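Local structure of Lmo2125 protein (Listeria monocytogenes serovar 1/2a, 5TU0) at residues D70-L75 and K98-D103. The protein binds maltose as the extracellular solute-binding lipoprotein of a sugar transport system, probably delivering it to a membrane permease. The protein carries 2 engineered substitutions. Residues are numbered along the deposited sequence; the frame is centred on the assembly and turned at random.
Sequences DRIGSL and KQVTID
Ile102 lies against the backbone of Gly73, where helix 69-77 comes nearest to strand 101-102, the two CA atoms 5.3 Å apart. Both branches of the isoleucine take part: Ile102 CG2 sits 3.7 Å from Gly73 CA and equally near the Gly73 carbonyl oxygen, while Ile102 CD1 reaches across the helix to 4.1 Å from Gly73 CA. The first torsion (chi1 -166°) carries CG1 opposite the backbone N and sets CG2 between N and the carbonyl carbon, which brings both branches onto the same side of Gly73. Because Gly73 has no side chain, the strand residue can rest directly on the helix backbone. Beside this pair, Ile72 and Val100 project in roughly the same direction, meeting through Ile72 CD1 and Val100 CG1 at 4.0 Å. Between these apolar pairs a water bridges the segments, accepting from Gly73 N at 3.1 Å and donating to Gln99 O at 2.7 Å; it thus links a main-chain N-H within helix 69-77 to a main-chain carbonyl of the other segment.

Tyr107 of strand 105-121 touches both Ile72 and Ile102, and its backbone is hydrogen-bonded to that of Val100. Further out, the Gln99 amide nitrogen bonds to Ala271 O and Tyr336 OH, and Asp103 is tied to Gln77 at the far end of helix 69-77. At the other end of that helix Asp70 lines the maltose pocket, with a weak hydrogen bond to glucose O3. Helix 69-77 thus packs on the turn at Val100 and on strand 101-102 through buried apolar contacts, with a water bridging main-chain groups.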
loop_
_atom_site.group_PDB
_atom_site.type_symbol
_atom_site.label_atom_id
_atom_site.label_comp_id
_atom_site.label_asym_id
_atom_site.label_seq_id
_atom_site.Cartn_x
_atom_site.Cartn_y
_atom_site.Cartn_z
ATOM N N ASP A 70 -2.219 5.647 5.146
ATOM C CA ASP A 70 -3.470 5.216 5.795
ATOM C C ASP A 70 -3.750 5.741 7.216
ATOM O O ASP A 70 -4.904 5.684 7.673
ATOM C CB ASP A 70 -3.636 3.679 5.732
ATOM C CG ASP A 70 -2.526 2.908 6.457
ATOM O OD1 ASP A 70 -1.824 3.452 7.336
ATOM O OD2 ASP A 70 -2.375 1.707 6.136
ATOM N N ARG A 71 -2.713 6.237 7.887
ATOM C CA ARG A 71 -2.790 6.803 9.245
ATOM C C ARG A 71 -2.760 8.338 9.325
ATOM O O ARG A 71 -3.044 8.894 10.375
ATOM C CB ARG A 71 -1.599 6.284 10.062
ATOM C CG ARG A 71 -1.711 4.833 10.470
ATOM C CD ARG A 71 -2.440 4.747 11.801
ATOM N NE ARG A 71 -1.538 5.107 12.910
ATOM C CZ ARG A 71 -1.921 5.437 14.144
ATOM N NH1 ARG A 71 -1.001 5.709 15.070
ATOM N NH2 ARG A 71 -3.214 5.502 14.465
ATOM N N ILE A 72 -2.401 9.019 8.244
ATOM C CA ILE A 72 -2.234 10.485 8.293
ATOM C C ILE A 72 -3.517 11.225 8.629
ATOM O O ILE A 72 -3.525 12.092 9.500
ATOM C CB ILE A 72 -1.585 11.023 7.005
ATOM C CG1 ILE A 72 -0.148 10.507 6.926
ATOM C CG2 ILE A 72 -1.604 12.553 6.986
ATOM C CD1 ILE A 72 0.617 10.863 5.661
ATOM N N GLY A 73 -4.601 10.867 7.959
ATOM C CA GLY A 73 -5.903 11.480 8.218
ATOM C C GLY A 73 -6.318 11.326 9.669
ATOM O O GLY A 73 -6.707 12.301 10.331
ATOM N N SER A 74 -6.204 10.111 10.174
ATOM C CA SER A 74 -6.576 9.841 11.567
ATOM C C SER A 74 -5.734 10.618 12.590
ATOM O O SER A 74 -6.263 11.120 13.583
ATOM C CB SER A 74 -6.463 8.353 11.868
ATOM O OG SER A 74 -6.651 8.139 13.247
ATOM N N LEU A 75 -4.422 10.698 12.362
ATOM C CA LEU A 75 -3.563 11.407 13.291
ATOM C C LEU A 75 -3.864 12.900 13.217
ATOM O O LEU A 75 -3.752 13.618 14.212
ATOM C CB LEU A 75 -2.083 11.119 13.013
ATOM C CG LEU A 75 -1.672 9.668 13.311
ATOM C CD1 LEU A 75 -0.353 9.315 12.655
ATOM C CD2 LEU A 75 -1.621 9.421 14.806
ATOM N N LYS A 98 -4.655 13.928 -2.363
ATOM C CA LYS A 98 -5.764 13.296 -1.634
ATOM C C LYS A 98 -5.288 12.329 -0.507
ATOM O O LYS A 98 -5.964 12.169 0.509
ATOM C CB LYS A 98 -6.675 12.566 -2.639
ATOM C CG LYS A 98 -7.818 11.744 -2.058
ATOM C CD LYS A 98 -8.595 11.066 -3.189
ATOM C CE LYS A 98 -9.590 10.034 -2.670
ATOM N NZ LYS A 98 -10.576 10.632 -1.732
ATOM N N GLN A 99 -4.129 11.697 -0.705
ATOM C CA GLN A 99 -3.545 10.746 0.270
ATOM C C GLN A 99 -3.262 11.357 1.639
ATOM O O GLN A 99 -3.291 10.670 2.647
ATOM C CB GLN A 99 -2.193 10.232 -0.240
ATOM C CG GLN A 99 -2.236 9.340 -1.461
ATOM C CD GLN A 99 -2.665 7.923 -1.140
ATOM O OE1 GLN A 99 -3.291 7.671 -0.117
ATOM N NE2 GLN A 99 -2.328 7.001 -2.013
ATOM N N VAL A 100 -2.922 12.639 1.643
ATOM C CA VAL A 100 -2.562 13.342 2.867
ATOM C C VAL A 100 -3.652 14.322 3.303
ATOM O O VAL A 100 -3.406 15.180 4.154
ATOM C CB VAL A 100 -1.225 14.109 2.663
ATOM C CG1 VAL A 100 -0.078 13.141 2.456
ATOM C CG2 VAL A 100 -1.312 15.082 1.490
ATOM N N THR A 101 -4.857 14.161 2.758
ATOM C CA THR A 101 -5.949 15.079 3.022
ATOM C C THR A 101 -7.164 14.389 3.664
ATOM O O THR A 101 -7.551 13.285 3.266
ATOM C CB THR A 101 -6.392 15.768 1.690
ATOM O OG1 THR A 101 -5.273 16.443 1.081
ATOM C CG2 THR A 101 -7.514 16.760 1.916
ATOM N N ILE A 102 -7.753 15.045 4.662
ATOM C CA ILE A 102 -8.998 14.576 5.286
ATOM C C ILE A 102 -9.791 15.821 5.673
ATOM O O ILE A 102 -9.197 16.794 6.137
ATOM C CB ILE A 102 -8.770 13.631 6.493
ATOM C CG1 ILE A 102 -10.082 12.918 6.862
ATOM C CG2 ILE A 102 -8.200 14.376 7.690
ATOM C CD1 ILE A 102 -9.932 11.798 7.861
ATOM N N ASP A 103 -11.109 15.813 5.440
ATOM C CA ASP A 103 -11.968 16.989 5.752
ATOM C C ASP A 103 -11.408 18.273 5.096
ATOM O O ASP A 103 -11.447 19.342 5.706
ATOM C CB ASP A 103 -12.055 17.236 7.277
ATOM C CG ASP A 103 -12.525 16.023 8.073
ATOM O OD1 ASP A 103 -13.606 15.477 7.752
ATOM O OD2 ASP A 103 -11.823 15.652 9.058
HETATM O O HOH W 1 -4.364 10.010 4.984
#